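Local structure of ATP phosphoribosyltransferase (Thermotoga maritima, 1O63) at residues A[3-16]-A[50-64]. The protein probably catalyses the first step of histidine biosynthesis, condensing ATP with 5-phosphoribosyl 1-diphosphate to give N'-(5'-phosphoribosyl)-ATP and diphosphate. Sequence-based numbering, arbitrary orientation.
Sequences LKLAIPKGRLEEKV and VPTYLVHGVADIGFC
Asp60 holds its CG beside its own backbone N (chi1 -64°), which carries OD2 back to Lys4 N, and Val16 turns CG1 anti to its N (chi1 173°), over a face of the Phe63 ring. Between these two points strands 4-8 and 61-64 run parallel as neighbours in the sheet of a periplasmic-binding-protein-like domain, with helix 50-55 packed antiparallel to strand 4-8 across one face. At the Asp60 end, Lys4 O is gripped by two amides: Asp60 N at 2.8 Å, tilted from the carbonyl plane, and Ile61 N, lying in it. OD2 takes Lys4 N at 3.0 Å on its anti side, so backbone and carboxylate together close this end of the strand pair. Ser180 binds OD1 and Lys184 forms a salt bridge to OD2, which would favour the ionised form. Cutting Asp60 back to an alanine is likely to leave Lys4 N without the acceptor described here and to take this salt bridge from Lys184. Farther along, Ala6 N donates to Ile61 O, and Phe63 N donates to Ala6 O. Ala6 CB turns to the helix and lies 4.1 Å from Ala59 CB, with Val50 CG1 and Tyr53 CB also against it. A CB on Gly62 would point to this face and collide with Val50 CG1, consistent with a glycine at this position. The opposite face of the sheet carries Leu5 and Ile61, side by side, and Phe63. Ile7 CD1 and Leu5 CD2 reach the edge of the Phe63 ring, Leu195 of helix 185-204 adds to the same cluster, and Pro8 lays its ring against Phe63 O, with CD at 3.3 Å; this buried oxygen has no hydrogen-bond partner in the model. Val16 CG1 completes the packing as a CH-pi contact, 3.9 Å from the ring centroid and nearest to CD1.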
ATOM      1  N   LEU A   3     -27.885   7.240  -1.424  1.00 25.08           N
ATOM      2  CA  LEU A   3     -26.667   7.104  -2.242  1.00 22.88           C
ATOM      3  C   LEU A   3     -25.484   6.624  -1.416  1.00 23.26           C
ATOM      4  O   LEU A   3     -25.309   7.022  -0.268  1.00 24.17           O
ATOM      5  CB  LEU A   3     -26.339   8.426  -2.916  1.00 21.91           C
ATOM      6  CG  LEU A   3     -27.342   8.887  -4.002  1.00 23.01           C
ATOM      7  CD1 LEU A   3     -26.904  10.207  -4.564  1.00 19.98           C
ATOM      8  CD2 LEU A   3     -27.436   7.813  -5.104  1.00 20.62           C
ATOM      9  N   LYS A   4     -24.669   5.749  -1.991  1.00 24.05           N
ATOM     10  CA  LYS A   4     -23.477   5.270  -1.271  1.00 23.47           C
ATOM     11  C   LYS A   4     -22.238   5.834  -1.968  1.00 22.96           C
ATOM     12  O   LYS A   4     -22.110   5.610  -3.174  1.00 22.12           O
ATOM     13  CB  LYS A   4     -23.422   3.733  -1.320  1.00 26.01           C
ATOM     14  CG  LYS A   4     -24.288   3.096  -0.214  1.00 33.50           C
ATOM     15  CD  LYS A   4     -25.161   2.007  -0.835  1.00 39.91           C
ATOM     16  CE  LYS A   4     -26.152   1.463   0.187  1.00 45.42           C
ATOM     17  NZ  LYS A   4     -25.585   0.308   0.949  1.00 47.32           N
ATOM     18  N   LEU A   5     -21.410   6.559  -1.224  1.00 21.44           N
ATOM     19  CA  LEU A   5     -20.207   7.161  -1.818  1.00 23.12           C
ATOM     20  C   LEU A   5     -18.933   6.474  -1.317  1.00 23.22           C
ATOM     21  O   LEU A   5     -18.849   6.126  -0.126  1.00 22.29           O
ATOM     22  CB  LEU A   5     -20.161   8.654  -1.486  1.00 23.12           C
ATOM     23  CG  LEU A   5     -20.850   9.620  -2.443  1.00 29.85           C
ATOM     24  CD1 LEU A   5     -22.271   9.218  -2.754  1.00 30.50           C
ATOM     25  CD2 LEU A   5     -20.813  11.046  -1.887  1.00 33.24           C
ATOM     26  N   ALA A   6     -17.970   6.268  -2.232  1.00 20.87           N
ATOM     27  CA  ALA A   6     -16.681   5.668  -1.835  1.00 19.00           C
ATOM     28  C   ALA A   6     -15.667   6.836  -1.825  1.00 19.67           C
ATOM     29  O   ALA A   6     -15.404   7.392  -2.879  1.00 17.35           O
ATOM     30  CB  ALA A   6     -16.257   4.625  -2.864  1.00 16.74           C
ATOM     31  N   ILE A   7     -15.235   7.237  -0.659  1.00 19.87           N
ATOM     32  CA  ILE A   7     -14.384   8.393  -0.435  1.00 22.57           C
ATOM     33  C   ILE A   7     -12.940   7.972  -0.130  1.00 22.10           C
ATOM     34  O   ILE A   7     -12.692   7.057   0.668  1.00 24.91           O
ATOM     35  CB  ILE A   7     -14.926   9.230   0.733  1.00 22.25           C
ATOM     36  CG1 ILE A   7     -16.434   9.463   0.673  1.00 23.90           C
ATOM     37  CG2 ILE A   7     -14.170  10.546   0.873  1.00 18.88           C
ATOM     38  CD1 ILE A   7     -17.011   9.972  -0.618  1.00 26.52           C
ATOM     39  N   PRO A   8     -12.007   8.538  -0.845  1.00 22.23           N
ATOM     40  CA  PRO A   8     -10.589   8.229  -0.730  1.00 23.33           C
ATOM     41  C   PRO A   8      -9.931   8.837   0.492  1.00 25.16           C
ATOM     42  O   PRO A   8      -9.909  10.068   0.651  1.00 25.81           O
ATOM     43  CB  PRO A   8     -10.005   8.865  -2.004  1.00 23.62           C
ATOM     44  CG  PRO A   8     -10.873  10.088  -2.187  1.00 24.28           C
ATOM     45  CD  PRO A   8     -12.270   9.631  -1.842  1.00 22.39           C
ATOM     46  N   LYS A   9      -9.390   8.011   1.391  1.00 24.17           N
ATOM     47  CA  LYS A   9      -8.714   8.531   2.578  1.00 25.84           C
ATOM     48  C   LYS A   9      -7.375   9.123   2.121  1.00 25.48           C
ATOM     49  O   LYS A   9      -6.883   8.779   1.047  1.00 26.03           O
ATOM     50  CB  LYS A   9      -8.453   7.432   3.626  1.00 30.01           C
ATOM     51  CG  LYS A   9      -9.700   6.759   4.179  1.00 33.02           C
ATOM     52  CD  LYS A   9      -9.641   6.604   5.690  1.00 39.44           C
ATOM     53  CE  LYS A   9      -9.255   5.211   6.109  1.00 44.69           C
ATOM     54  NZ  LYS A   9     -10.403   4.267   6.195  1.00 45.55           N
ATOM     55  N   GLY A  10      -6.786   9.990   2.926  1.00 26.77           N
ATOM     56  CA  GLY A  10      -5.480  10.533   2.594  1.00 27.26           C
ATOM     57  C   GLY A  10      -5.579  11.927   1.988  1.00 26.82           C
ATOM     58  O   GLY A  10      -6.326  12.799   2.416  1.00 25.73           O
ATOM     59  N   ARG A  11      -4.740  12.164   1.001  1.00 27.96           N
ATOM     60  CA  ARG A  11      -4.533  13.439   0.378  1.00 27.67           C
ATOM     61  C   ARG A  11      -5.782  14.130  -0.121  1.00 27.26           C
ATOM     62  O   ARG A  11      -5.852  15.364  -0.110  1.00 29.29           O
ATOM     63  CB  ARG A  11      -3.570  13.247  -0.842  1.00 28.27           C
ATOM     64  CG  ARG A  11      -3.159  14.613  -1.413  1.00 29.92           C
ATOM     65  CD  ARG A  11      -2.155  15.264  -0.460  1.00 33.18           C
ATOM     66  NE  ARG A  11      -1.758  16.582  -0.905  1.00 37.14           N
ATOM     67  CZ  ARG A  11      -2.545  17.648  -0.960  1.00 38.47           C
ATOM     68  NH1 ARG A  11      -2.055  18.804  -1.388  1.00 36.63           N
ATOM     69  NH2 ARG A  11      -3.820  17.558  -0.571  1.00 40.63           N
ATOM     70  N   LEU A  12      -6.723  13.393  -0.699  1.00 27.08           N
ATOM     71  CA  LEU A  12      -7.914  13.938  -1.305  1.00 24.83           C
ATOM     72  C   LEU A  12      -9.122  13.956  -0.382  1.00 24.97           C
ATOM     73  O   LEU A  12     -10.170  14.475  -0.738  1.00 21.99           O
ATOM     74  CB  LEU A  12      -8.277  13.090  -2.547  1.00 21.94           C
ATOM     75  CG  LEU A  12      -7.142  12.928  -3.574  1.00 23.08           C
ATOM     76  CD1 LEU A  12      -7.622  12.053  -4.728  1.00 25.86           C
ATOM     77  CD2 LEU A  12      -6.712  14.296  -4.078  1.00 24.72           C
ATOM     78  N   GLU A  13      -8.984  13.389   0.814  1.00 23.90           N
ATOM     79  CA  GLU A  13     -10.093  13.278   1.732  1.00 22.52           C
ATOM     80  C   GLU A  13     -10.728  14.593   2.110  1.00 22.57           C
ATOM     81  O   GLU A  13     -11.977  14.702   2.142  1.00 22.58           O
ATOM     82  CB  GLU A  13      -9.624  12.513   2.997  1.00 22.93           C
ATOM     83  CG  GLU A  13     -10.792  12.174   3.916  1.00 27.03           C
ATOM     84  CD  GLU A  13     -10.239  11.555   5.225  1.00 26.67           C
ATOM     85  OE1 GLU A  13      -9.230  10.857   5.124  1.00 27.67           O
ATOM     86  OE2 GLU A  13     -10.816  11.876   6.265  1.00 30.35           O
ATOM     87  N   GLU A  14      -9.967  15.632   2.428  1.00 21.43           N
ATOM     88  CA  GLU A  14     -10.598  16.878   2.881  1.00 21.81           C
ATOM     89  C   GLU A  14     -11.255  17.655   1.746  1.00 21.82           C
ATOM     90  O   GLU A  14     -12.323  18.245   1.936  1.00 19.75           O
ATOM     91  CB  GLU A  14      -9.610  17.754   3.621  1.00 20.63           C
ATOM     92  CG  GLU A  14      -8.393  18.101   2.846  1.00 30.57           C
ATOM     93  CD  GLU A  14      -8.434  19.375   2.026  1.00 33.70           C
ATOM     94  OE1 GLU A  14      -7.443  19.573   1.288  1.00 29.34           O
ATOM     95  OE2 GLU A  14      -9.422  20.147   2.155  1.00 30.95           O
ATOM     96  N   LYS A  15     -10.633  17.645   0.564  1.00 21.30           N
ATOM     97  CA  LYS A  15     -11.266  18.321  -0.591  1.00 23.26           C
ATOM     98  C   LYS A  15     -12.629  17.694  -0.866  1.00 21.84           C
ATOM     99  O   LYS A  15     -13.657  18.343  -0.980  1.00 23.26           O
ATOM    100  CB  LYS A  15     -10.369  18.185  -1.811  1.00 30.23           C
ATOM    101  CG  LYS A  15      -9.059  18.948  -1.797  1.00 37.15           C
ATOM    102  CD  LYS A  15      -9.226  20.407  -2.194  1.00 43.93           C
ATOM    103  CE  LYS A  15      -7.891  21.011  -2.639  1.00 46.95           C
ATOM    104  NZ  LYS A  15      -8.072  22.408  -3.139  1.00 49.21           N
ATOM    105  N   VAL A  16     -12.664  16.351  -0.932  1.00 21.76           N
ATOM    106  CA  VAL A  16     -13.941  15.680  -1.211  1.00 22.34           C
ATOM    107  C   VAL A  16     -14.961  15.869  -0.125  1.00 23.97           C
ATOM    108  O   VAL A  16     -16.146  16.150  -0.388  1.00 23.66           O
ATOM    109  CB  VAL A  16     -13.704  14.174  -1.477  1.00 22.18           C
ATOM    110  CG1 VAL A  16     -15.062  13.486  -1.588  1.00 22.98           C
ATOM    111  CG2 VAL A  16     -12.894  14.021  -2.754  1.00 20.91           C
ATOM    112  N   VAL A  50     -11.172   2.647  -4.188  1.00 20.30           N
ATOM    113  CA  VAL A  50     -12.434   3.298  -4.619  1.00 20.01           C
ATOM    114  C   VAL A  50     -13.043   2.593  -5.795  1.00 21.86           C
ATOM    115  O   VAL A  50     -14.240   2.205  -5.774  1.00 22.99           O
ATOM    116  CB  VAL A  50     -12.226   4.791  -4.858  1.00 20.35           C
ATOM    117  CG1 VAL A  50     -13.319   5.419  -5.724  1.00 16.54           C
ATOM    118  CG2 VAL A  50     -12.095   5.525  -3.518  1.00 17.55           C
ATOM    119  N   PRO A  51     -12.281   2.295  -6.856  1.00 21.49           N
ATOM    120  CA  PRO A  51     -12.845   1.675  -8.033  1.00 22.50           C
ATOM    121  C   PRO A  51     -13.315   0.255  -7.743  1.00 23.15           C
ATOM    122  O   PRO A  51     -14.316  -0.183  -8.332  1.00 21.28           O
ATOM    123  CB  PRO A  51     -11.753   1.715  -9.086  1.00 24.62           C
ATOM    124  CG  PRO A  51     -10.528   2.206  -8.418  1.00 24.85           C
ATOM    125  CD  PRO A  51     -10.922   2.820  -7.106  1.00 23.24           C
ATOM    126  N   THR A  52     -12.647  -0.426  -6.815  1.00 20.85           N
ATOM    127  CA  THR A  52     -13.077  -1.769  -6.395  1.00 22.34           C
ATOM    128  C   THR A  52     -14.456  -1.735  -5.773  1.00 21.21           C
ATOM    129  O   THR A  52     -15.335  -2.566  -6.082  1.00 22.92           O
ATOM    130  CB  THR A  52     -12.062  -2.317  -5.373  1.00 23.39           C
ATOM    131  OG1 THR A  52     -10.755  -2.357  -5.999  1.00 26.03           O
ATOM    132  CG2 THR A  52     -12.443  -3.690  -4.880  1.00 25.74           C
ATOM    133  N   TYR A  53     -14.736  -0.780  -4.883  1.00 22.70           N
ATOM    134  CA  TYR A  53     -16.062  -0.666  -4.285  1.00 22.77           C
ATOM    135  C   TYR A  53     -17.130  -0.390  -5.331  1.00 24.10           C
ATOM    136  O   TYR A  53     -18.280  -0.867  -5.204  1.00 23.58           O
ATOM    137  CB  TYR A  53     -16.097   0.463  -3.211  1.00 21.98           C
ATOM    138  CG  TYR A  53     -15.646  -0.099  -1.863  1.00 23.19           C
ATOM    139  CD1 TYR A  53     -14.346  -0.560  -1.675  1.00 23.28           C
ATOM    140  CD2 TYR A  53     -16.539  -0.214  -0.823  1.00 24.76           C
ATOM    141  CE1 TYR A  53     -13.954  -1.094  -0.461  1.00 22.92           C
ATOM    142  CE2 TYR A  53     -16.174  -0.748   0.383  1.00 25.07           C
ATOM    143  CZ  TYR A  53     -14.874  -1.199   0.556  1.00 25.46           C
ATOM    144  OH  TYR A  53     -14.549  -1.737   1.783  1.00 23.75           O
ATOM    145  N   LEU A  54     -16.816   0.437  -6.327  1.00 23.51           N
ATOM    146  CA  LEU A  54     -17.766   0.748  -7.380  1.00 24.25           C
ATOM    147  C   LEU A  54     -17.978  -0.411  -8.352  1.00 26.48           C
ATOM    148  O   LEU A  54     -19.116  -0.798  -8.663  1.00 24.73           O
ATOM    149  CB  LEU A  54     -17.268   1.970  -8.182  1.00 21.93           C
ATOM    150  CG  LEU A  54     -17.297   3.280  -7.356  1.00 26.66           C
ATOM    151  CD1 LEU A  54     -16.312   4.298  -7.929  1.00 23.79           C
ATOM    152  CD2 LEU A  54     -18.713   3.835  -7.397  1.00 27.06           C
ATOM    153  N   VAL A  55     -16.868  -1.002  -8.822  1.00 26.11           N
ATOM    154  CA  VAL A  55     -16.983  -2.097  -9.799  1.00 27.46           C
ATOM    155  C   VAL A  55     -17.795  -3.244  -9.246  1.00 27.69           C
ATOM    156  O   VAL A  55     -18.604  -3.872  -9.957  1.00 26.62           O
ATOM    157  CB  VAL A  55     -15.606  -2.576 -10.269  1.00 30.55           C
ATOM    158  CG1 VAL A  55     -15.737  -3.774 -11.209  1.00 34.47           C
ATOM    159  CG2 VAL A  55     -14.839  -1.457 -10.973  1.00 30.62           C
ATOM    160  N   HIS A  56     -17.626  -3.564  -7.966  1.00 26.93           N
ATOM    161  CA  HIS A  56     -18.388  -4.627  -7.320  1.00 28.05           C
ATOM    162  C   HIS A  56     -19.823  -4.221  -7.041  1.00 27.99           C
ATOM    163  O   HIS A  56     -20.614  -5.054  -6.583  1.00 30.16           O
ATOM    164  CB  HIS A  56     -17.682  -5.069  -6.018  1.00 26.08           C
ATOM    165  CG  HIS A  56     -16.556  -6.026  -6.295  1.00 28.98           C
ATOM    166  ND1 HIS A  56     -15.335  -5.604  -6.786  1.00 30.45           N
ATOM    167  CD2 HIS A  56     -16.479  -7.371  -6.172  1.00 27.95           C
ATOM    168  CE1 HIS A  56     -14.535  -6.662  -6.952  1.00 27.71           C
ATOM    169  NE2 HIS A  56     -15.208  -7.728  -6.597  1.00 31.43           N
ATOM    170  N   GLY A  57     -20.189  -2.964  -7.221  1.00 27.54           N
ATOM    171  CA  GLY A  57     -21.545  -2.501  -7.023  1.00 28.49           C
ATOM    172  C   GLY A  57     -21.962  -2.182  -5.615  1.00 27.49           C
ATOM    173  O   GLY A  57     -23.190  -2.042  -5.368  1.00 27.26           O
ATOM    174  N   VAL A  58     -21.041  -1.990  -4.665  1.00 24.14           N
ATOM    175  CA  VAL A  58     -21.484  -1.677  -3.295  1.00 24.01           C
ATOM    176  C   VAL A  58     -21.596  -0.180  -3.063  1.00 23.49           C
ATOM    177  O   VAL A  58     -22.190   0.293  -2.069  1.00 24.81           O
ATOM    178  CB  VAL A  58     -20.597  -2.353  -2.242  1.00 30.32           C
ATOM    179  CG1 VAL A  58     -20.662  -3.892  -2.411  1.00 30.84           C
ATOM    180  CG2 VAL A  58     -19.159  -1.894  -2.352  1.00 33.14           C
ATOM    181  N   ALA A  59     -21.036   0.604  -3.963  1.00 20.88           N
ATOM    182  CA  ALA A  59     -21.084   2.051  -3.919  1.00 21.29           C
ATOM    183  C   ALA A  59     -21.652   2.583  -5.253  1.00 21.22           C
ATOM    184  O   ALA A  59     -21.463   1.949  -6.288  1.00 20.40           O
ATOM    185  CB  ALA A  59     -19.673   2.608  -3.724  1.00 21.88           C
ATOM    186  N   ASP A  60     -22.285   3.731  -5.217  1.00 19.90           N
ATOM    187  CA  ASP A  60     -22.841   4.375  -6.393  1.00 20.70           C
ATOM    188  C   ASP A  60     -21.854   5.370  -7.011  1.00 19.81           C
ATOM    189  O   ASP A  60     -21.740   5.457  -8.229  1.00 20.77           O
ATOM    190  CB  ASP A  60     -24.122   5.160  -5.987  1.00 18.89           C
ATOM    191  CG  ASP A  60     -25.194   4.175  -5.486  1.00 23.03           C
ATOM    192  OD1 ASP A  60     -25.473   3.227  -6.232  1.00 22.12           O
ATOM    193  OD2 ASP A  60     -25.738   4.406  -4.401  1.00 22.75           O
ATOM    194  N   ILE A  61     -21.271   6.243  -6.192  1.00 19.95           N
ATOM    195  CA  ILE A  61     -20.361   7.284  -6.694  1.00 18.84           C
ATOM    196  C   ILE A  61     -19.052   7.227  -5.897  1.00 20.70           C
ATOM    197  O   ILE A  61     -19.094   6.952  -4.699  1.00 18.71           O
ATOM    198  CB  ILE A  61     -20.990   8.669  -6.580  1.00 21.75           C
ATOM    199  CG1 ILE A  61     -22.264   8.753  -7.468  1.00 21.74           C
ATOM    200  CG2 ILE A  61     -20.036   9.790  -7.041  1.00 21.13           C
ATOM    201  CD1 ILE A  61     -23.211   9.849  -6.994  1.00 23.31           C
ATOM    202  N   GLY A  62     -17.928   7.529  -6.548  1.00 19.73           N
ATOM    203  CA  GLY A  62     -16.657   7.571  -5.833  1.00 20.22           C
ATOM    204  C   GLY A  62     -15.754   8.666  -6.399  1.00 21.96           C
ATOM    205  O   GLY A  62     -16.139   9.429  -7.295  1.00 19.87           O
ATOM    206  N   PHE A  63     -14.648   8.891  -5.689  1.00 20.74           N
ATOM    207  CA  PHE A  63     -13.647   9.878  -6.020  1.00 22.19           C
ATOM    208  C   PHE A  63     -12.237   9.261  -5.842  1.00 23.11           C
ATOM    209  O   PHE A  63     -12.033   8.503  -4.901  1.00 21.68           O
ATOM    210  CB  PHE A  63     -13.731  11.124  -5.132  1.00 19.59           C
ATOM    211  CG  PHE A  63     -15.108  11.724  -5.067  1.00 22.18           C
ATOM    212  CD1 PHE A  63     -16.055  11.214  -4.189  1.00 22.51           C
ATOM    213  CD2 PHE A  63     -15.476  12.755  -5.912  1.00 23.97           C
ATOM    214  CE1 PHE A  63     -17.331  11.711  -4.121  1.00 24.56           C
ATOM    215  CE2 PHE A  63     -16.772  13.255  -5.881  1.00 26.45           C
ATOM    216  CZ  PHE A  63     -17.687  12.749  -4.984  1.00 27.21           C
ATOM    217  N   CYS A  64     -11.358   9.556  -6.785  1.00 22.48           N
ATOM    218  CA  CYS A  64      -9.981   9.090  -6.694  1.00 23.24           C
ATOM    219  C   CYS A  64      -9.069   9.939  -7.576  1.00 21.90           C
ATOM    220  O   CYS A  64      -9.536  10.704  -8.420  1.00 21.37           O
ATOM    221  CB  CYS A  64      -9.866   7.605  -7.027  1.00 24.57           C
ATOM    222  SG  CYS A  64     -10.524   7.168  -8.655  1.00 29.41           S
TER
HETATM  223  O   HOH W   1     -23.552  -1.100  -0.279  1.00 38.64           O